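Local structure of acyl-CoA dehydrogenase (Bacillus anthracis, 3OWA) at residues A99-A102 against E103-R107; G268-K271 against L272-T276. The protein probably catalyses the FAD-dependent alpha,beta-dehydrogenation of acyl-CoA thioesters to trans-2-enoyl-CoA products, as in other acyl-CoA dehydrogenases. All blocks are in the same frame, centred on the assembly; numbering follows the deposited sequence.

Contact 1: residues A99-A102 against E103-R107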
ATOM      1  N   ALA A  99     -18.619  14.891  14.091  1.00 36.36           N
ATOM      2  CA  ALA A  99     -18.092  13.897  13.146  1.00 35.66           C
ATOM      3  C   ALA A  99     -18.100  14.504  11.746  1.00 34.79           C
ATOM      4  O   ALA A  99     -17.149  14.376  11.003  1.00 34.77           O
ATOM      5  CB  ALA A  99     -18.898  12.584  13.182  1.00 34.65           C
ATOM      6  N   LEU A 100     -19.184  15.169  11.390  1.00 35.55           N
ATOM      7  CA  LEU A 100     -19.286  15.783  10.079  1.00 35.10           C
ATOM      8  C   LEU A 100     -18.246  16.880   9.907  1.00 34.72           C
ATOM      9  O   LEU A 100     -17.706  17.056   8.806  1.00 33.59           O
ATOM     10  CB  LEU A 100     -20.693  16.329   9.869  1.00 35.38           C
ATOM     11  CG  LEU A 100     -21.666  15.258   9.375  1.00 35.63           C
ATOM     12  CD1 LEU A 100     -23.144  15.729   9.435  1.00 38.82           C
ATOM     13  CD2 LEU A 100     -21.293  14.832   7.955  1.00 33.07           C
ATOM     14  N   ILE A 101     -17.952  17.615  10.988  1.00 32.95           N
ATOM     15  CA  ILE A 101     -16.912  18.615  10.903  1.00 32.56           C
ATOM     16  C   ILE A 101     -15.541  17.957  10.581  1.00 32.10           C
ATOM     17  O   ILE A 101     -14.812  18.408   9.680  1.00 32.22           O
ATOM     18  CB  ILE A 101     -16.827  19.494  12.181  1.00 32.76           C
ATOM     19  CG1 ILE A 101     -18.050  20.433  12.286  1.00 33.71           C
ATOM     20  CG2 ILE A 101     -15.519  20.323  12.184  1.00 29.13           C
ATOM     21  CD1 ILE A 101     -18.310  20.943  13.737  1.00 34.85           C
ATOM     22  N   ALA A 102     -15.223  16.856  11.261  1.00 31.06           N
ATOM     23  CA  ALA A 102     -13.966  16.132  10.970  1.00 29.93           C
ATOM     24  C   ALA A 102     -13.926  15.553   9.556  1.00 29.33           C
ATOM     25  O   ALA A 102     -12.888  15.609   8.871  1.00 28.87           O
ATOM     26  CB  ALA A 102     -13.705  15.033  12.009  1.00 28.64           C
ATOM     27  N   GLU A 103     -15.064  15.039   9.098  1.00 29.98           N
ATOM     28  CA  GLU A 103     -15.143  14.483   7.774  1.00 30.76           C
ATOM     29  C   GLU A 103     -14.797  15.549   6.734  1.00 30.71           C
ATOM     30  O   GLU A 103     -14.029  15.286   5.809  1.00 31.87           O
ATOM     31  CB  GLU A 103     -16.533  13.852   7.479  1.00 30.53           C
ATOM     32  CG  GLU A 103     -16.492  12.964   6.227  1.00 34.81           C
ATOM     33  CD  GLU A 103     -17.858  12.563   5.678  1.00 39.52           C
ATOM     34  OE1 GLU A 103     -18.002  12.591   4.434  1.00 42.09           O
ATOM     35  OE2 GLU A 103     -18.775  12.202   6.466  1.00 40.13           O
ATOM     36  N   LYS A 104     -15.360  16.730   6.872  1.00 31.02           N
ATOM     37  CA  LYS A 104     -15.106  17.809   5.916  1.00 31.45           C
ATOM     38  C   LYS A 104     -13.710  18.419   6.059  1.00 31.86           C
ATOM     39  O   LYS A 104     -13.104  18.820   5.031  1.00 31.76           O
ATOM     40  CB  LYS A 104     -16.168  18.889   6.046  1.00 31.60           C
ATOM     41  CG  LYS A 104     -17.587  18.367   5.777  1.00 33.42           C
ATOM     42  CD  LYS A 104     -17.657  17.848   4.364  1.00 34.16           C
ATOM     43  CE  LYS A 104     -19.056  17.527   3.925  1.00 38.54           C
ATOM     44  NZ  LYS A 104     -18.938  16.632   2.735  1.00 41.51           N
ATOM     45  N   PHE A 105     -13.180  18.465   7.290  1.00 31.07           N
ATOM     46  CA  PHE A 105     -11.780  18.920   7.480  1.00 31.70           C
ATOM     47  C   PHE A 105     -10.732  18.080   6.736  1.00 32.11           C
ATOM     48  O   PHE A 105      -9.656  18.582   6.340  1.00 31.22           O
ATOM     49  CB  PHE A 105     -11.413  19.069   8.982  1.00 31.01           C
ATOM     50  CG  PHE A 105     -11.439  20.484   9.457  1.00 32.28           C
ATOM     51  CD1 PHE A 105     -10.280  21.244   9.481  1.00 30.68           C
ATOM     52  CD2 PHE A 105     -12.641  21.072   9.875  1.00 31.86           C
ATOM     53  CE1 PHE A 105     -10.337  22.601   9.903  1.00 31.30           C
ATOM     54  CE2 PHE A 105     -12.684  22.417  10.276  1.00 32.58           C
ATOM     55  CZ  PHE A 105     -11.528  23.165  10.295  1.00 32.52           C
ATOM     56  N   SER A 106     -11.003  16.780   6.573  1.00 32.79           N
ATOM     57  CA  SER A 106     -10.080  15.897   5.809  1.00 32.09           C
ATOM     58  C   SER A 106      -9.678  16.424   4.410  1.00 31.92           C
ATOM     59  O   SER A 106      -8.594  16.137   3.915  1.00 31.21           O
ATOM     60  CB  SER A 106     -10.641  14.483   5.714  1.00 31.32           C
ATOM     61  OG  SER A 106     -11.712  14.512   4.789  1.00 37.89           O
ATOM     62  N   ARG A 107     -10.522  17.249   3.801  1.00 31.81           N
ATOM     63  CA  ARG A 107     -10.184  17.875   2.524  1.00 32.49           C
ATOM     64  C   ARG A 107      -8.855  18.674   2.605  1.00 33.34           C
ATOM     65  O   ARG A 107      -8.139  18.806   1.600  1.00 33.30           O
ATOM     66  CB  ARG A 107     -11.384  18.728   2.048  1.00 34.35           C
ATOM     67  CG  ARG A 107     -11.175  19.507   0.763  1.00 36.84           C
ATOM     68  CD  ARG A 107     -11.588  18.702  -0.492  1.00 37.73           C
ATOM     69  NE  ARG A 107     -11.405  19.538  -1.682  1.00 37.07           N
ATOM     70  CZ  ARG A 107     -12.392  20.151  -2.325  1.00 39.06           C
ATOM     71  NH1 ARG A 107     -13.649  19.971  -1.935  1.00 40.06           N
ATOM     72  NH2 ARG A 107     -12.127  20.925  -3.374  1.00 38.36           N
TER

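Contact 2: residues G268-K271 against L272-T276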
ATOM      1  N   GLY A 268     -10.265   9.361  19.750  1.00 34.07           N
ATOM      2  CA  GLY A 268      -9.251   9.534  18.680  1.00 34.61           C
ATOM      3  C   GLY A 268      -9.383   8.526  17.546  1.00 33.86           C
ATOM      4  O   GLY A 268      -9.328   8.881  16.371  1.00 34.21           O
ATOM      5  N   ARG A 269      -9.632   7.284  17.929  1.00 33.44           N
ATOM      6  CA  ARG A 269      -9.880   6.190  17.039  1.00 34.20           C
ATOM      7  C   ARG A 269     -11.052   6.404  16.122  1.00 34.17           C
ATOM      8  O   ARG A 269     -10.915   6.273  14.903  1.00 33.40           O
ATOM      9  CB  ARG A 269     -10.099   4.891  17.836  1.00 34.86           C
ATOM     10  CG  ARG A 269      -8.947   3.950  17.710  1.00 39.06           C
ATOM     11  CD  ARG A 269      -8.042   3.814  18.870  1.00 42.38           C
ATOM     12  NE  ARG A 269      -8.446   2.687  19.706  1.00 45.04           N
ATOM     13  CZ  ARG A 269      -7.636   1.920  20.446  1.00 46.85           C
ATOM     14  NH1 ARG A 269      -8.143   0.966  21.210  1.00 44.17           N
ATOM     15  NH2 ARG A 269      -6.329   2.085  20.441  1.00 51.53           N
ATOM     16  N   TYR A 270     -12.234   6.643  16.665  1.00 34.03           N
ATOM     17  CA  TYR A 270     -13.360   6.801  15.741  1.00 35.84           C
ATOM     18  C   TYR A 270     -13.274   8.114  14.948  1.00 34.93           C
ATOM     19  O   TYR A 270     -13.730   8.178  13.811  1.00 35.85           O
ATOM     20  CB  TYR A 270     -14.739   6.588  16.408  1.00 37.21           C
ATOM     21  CG  TYR A 270     -15.347   7.816  17.018  1.00 40.24           C
ATOM     22  CD1 TYR A 270     -15.287   8.035  18.391  1.00 43.97           C
ATOM     23  CD2 TYR A 270     -16.026   8.742  16.226  1.00 42.72           C
ATOM     24  CE1 TYR A 270     -15.862   9.175  18.962  1.00 45.53           C
ATOM     25  CE2 TYR A 270     -16.599   9.884  16.778  1.00 44.38           C
ATOM     26  CZ  TYR A 270     -16.511  10.096  18.147  1.00 46.29           C
ATOM     27  OH  TYR A 270     -17.068  11.230  18.702  1.00 48.87           O
ATOM     28  N   LYS A 271     -12.714   9.154  15.547  1.00 33.85           N
ATOM     29  CA  LYS A 271     -12.562  10.422  14.846  1.00 34.57           C
ATOM     30  C   LYS A 271     -11.636  10.274  13.637  1.00 33.95           C
ATOM     31  O   LYS A 271     -11.899  10.831  12.573  1.00 32.70           O
ATOM     32  CB  LYS A 271     -11.989  11.478  15.802  1.00 35.53           C
ATOM     33  CG  LYS A 271     -12.798  12.707  15.873  1.00 40.60           C
ATOM     34  CD  LYS A 271     -14.186  12.445  16.326  1.00 46.63           C
ATOM     35  CE  LYS A 271     -15.010  13.719  16.159  1.00 50.84           C
ATOM     36  NZ  LYS A 271     -14.321  14.905  16.791  1.00 56.34           N
ATOM     37  N   LEU A 272     -10.542   9.531  13.814  0.51 32.97           N
ATOM     38  CA  LEU A 272      -9.665   9.217  12.699  0.51 32.59           C
ATOM     39  C   LEU A 272     -10.413   8.406  11.633  0.51 32.25           C
ATOM     40  O   LEU A 272     -10.255   8.663  10.441  0.51 32.35           O
ATOM     41  CB  LEU A 272      -8.396   8.491  13.172  0.51 31.96           C
ATOM     42  CG  LEU A 272      -7.277   8.355  12.127  0.51 32.60           C
ATOM     43  CD1 LEU A 272      -6.892   9.721  11.551  0.51 30.78           C
ATOM     44  CD2 LEU A 272      -6.063   7.668  12.742  0.51 28.15           C
ATOM     45  N   GLY A 273     -11.234   7.450  12.066  1.00 31.89           N
ATOM     46  CA  GLY A 273     -12.122   6.722  11.153  1.00 30.65           C
ATOM     47  C   GLY A 273     -12.962   7.657  10.302  1.00 30.78           C
ATOM     48  O   GLY A 273     -13.003   7.544   9.073  1.00 30.08           O
ATOM     49  N   VAL A 274     -13.634   8.606  10.941  1.00 31.89           N
ATOM     50  CA  VAL A 274     -14.438   9.576  10.200  1.00 32.29           C
ATOM     51  C   VAL A 274     -13.540  10.336   9.209  1.00 31.27           C
ATOM     52  O   VAL A 274     -13.896  10.553   8.062  1.00 31.35           O
ATOM     53  CB  VAL A 274     -15.103  10.594  11.197  1.00 34.91           C
ATOM     54  CG1 VAL A 274     -15.854  11.682  10.456  1.00 36.18           C
ATOM     55  CG2 VAL A 274     -16.081   9.897  12.124  1.00 36.54           C
ATOM     56  N   GLY A 275     -12.376  10.794   9.672  1.00 30.36           N
ATOM     57  CA  GLY A 275     -11.447  11.526   8.806  1.00 28.64           C
ATOM     58  C   GLY A 275     -11.037  10.710   7.575  1.00 28.64           C
ATOM     59  O   GLY A 275     -11.027  11.227   6.441  1.00 28.63           O
ATOM     60  N   THR A 276     -10.681   9.437   7.767  1.00 26.44           N
ATOM     61  CA  THR A 276     -10.207   8.645   6.627  1.00 27.47           C
ATOM     62  C   THR A 276     -11.359   8.443   5.632  1.00 28.21           C
ATOM     63  O   THR A 276     -11.144   8.301   4.431  1.00 28.00           O
ATOM     64  CB  THR A 276      -9.650   7.289   7.069  1.00 28.00           C
ATOM     65  OG1 THR A 276     -10.675   6.594   7.789  1.00 29.72           O
ATOM     66  CG2 THR A 276      -8.387   7.487   7.988  1.00 25.26           C
TER

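Contact 1: residues A99-A102 against E103-R107
Ile101 and Phe105, four residues apart on helix 95-105, illustrate i/i+4 packing along one buried helical flank. They lie side by side and point the same way, with Ile101 CG2 3.8 Å from Phe105 CD2. Because Ile101 CG2 is anti to its own backbone N (CG1 at chi1 -70°), this methyl stands over the next turn, where the ring begins. Phe105 also brings its edge to the Ile101 carbonyl, CD2 lying 3.4 Å from O in the plane of the ring, while Phe105 N donates to that same O at 2.9 Å. Beyond the segments, Thr44 of helix 35-52 touches both side chains and His115 stacks on the ring.

Lys104, by contrast, is partly exposed. Only its CB and CG stay by Leu100 O, CG at 3.3 Å, and the rest of the chain leads away from the preceding turn. In the 3-10 turn of 106-107, Ser106 OG donates to Glu103 O at 2.6 Å.

Glu103 runs extended beside Leu100, its OE2 3.9 Å from Leu100 CD2. The salt bridge of OE1 to Lys281 and the hydrogen bond of OE2 with Tyr326 OH would probably favour a charged carboxylate in these largely buried surroundings.

Contact 2: residues G268-K271 against L272-T276
The long helix 257-293, part of the all-helical C-terminal domain of the acyl-CoA dehydrogenase fold, carries this contact between two successive turns, and Tyr270 and Val274 mark its inward face. Their side chains meet loosely: Val274 CG2 comes in near the plane of the phenol ring, at its edge, 4.3 Å from Tyr270 CD2. The closer approach is to the backbone, where CG2 lies 3.4 Å from Tyr270 O. That methyl is anti to the carbonyl carbon of Val274, and its position beside the backbone N is what brings it to this oxygen, since the N itself donates to Tyr270 O at 2.9 Å. The carbonyl oxygen is thus gripped by an amide and flanked by a methyl of the same residue. Val325 and Tyr326 of helix 305-336 cover Val274, and Val329 and Phe332 of that helix cover Tyr270.

Other faces of the helix serve different neighbours. Leu272 N donates to Gly268 O at 2.9 Å. The Leu272 side chain was modelled in two conformers; in the one described here it touches Lys365, Asn404 and Phe407, though its placement is doubtful. The amine of Lys271 makes a long, weak ion pair with Asp83, and the Lys271 carbonyl receives Gly275 N in a bond of 163° at hydrogen.

Thr276 is buried, and its OG1 is satisfied by donating to Gly273 O at 2.8 Å. The hydroxyl sits between its own backbone N and carbonyl carbon (chi1 57°), which turns it back along the helix, and it arrives well off the C=O direction, at a C=O...OG1 angle of 117°.

Overall arrangement
Val274 of contact 2 packs against contact 1, and through it two contacts that each lie within a single helix also help to build the interface between the helices. Contact 1, in the N-terminal domain, and contact 2, in the C-terminal domain, have centres 10 Å apart. Val274 CG1 packs tightly, 3.0 Å from Ala99 O, the carbonyl that also accepts Glu103 N. Further along, Ser106 CB lies 3.4 Å from Gly275 O. Tyr326 of helix 305-336 is shared, touching Val274 while bonding Glu103. The side chain of Leu272 in contact 2 is about 9 Å from a bound FAD, too far for that side chain to touch the cofactor.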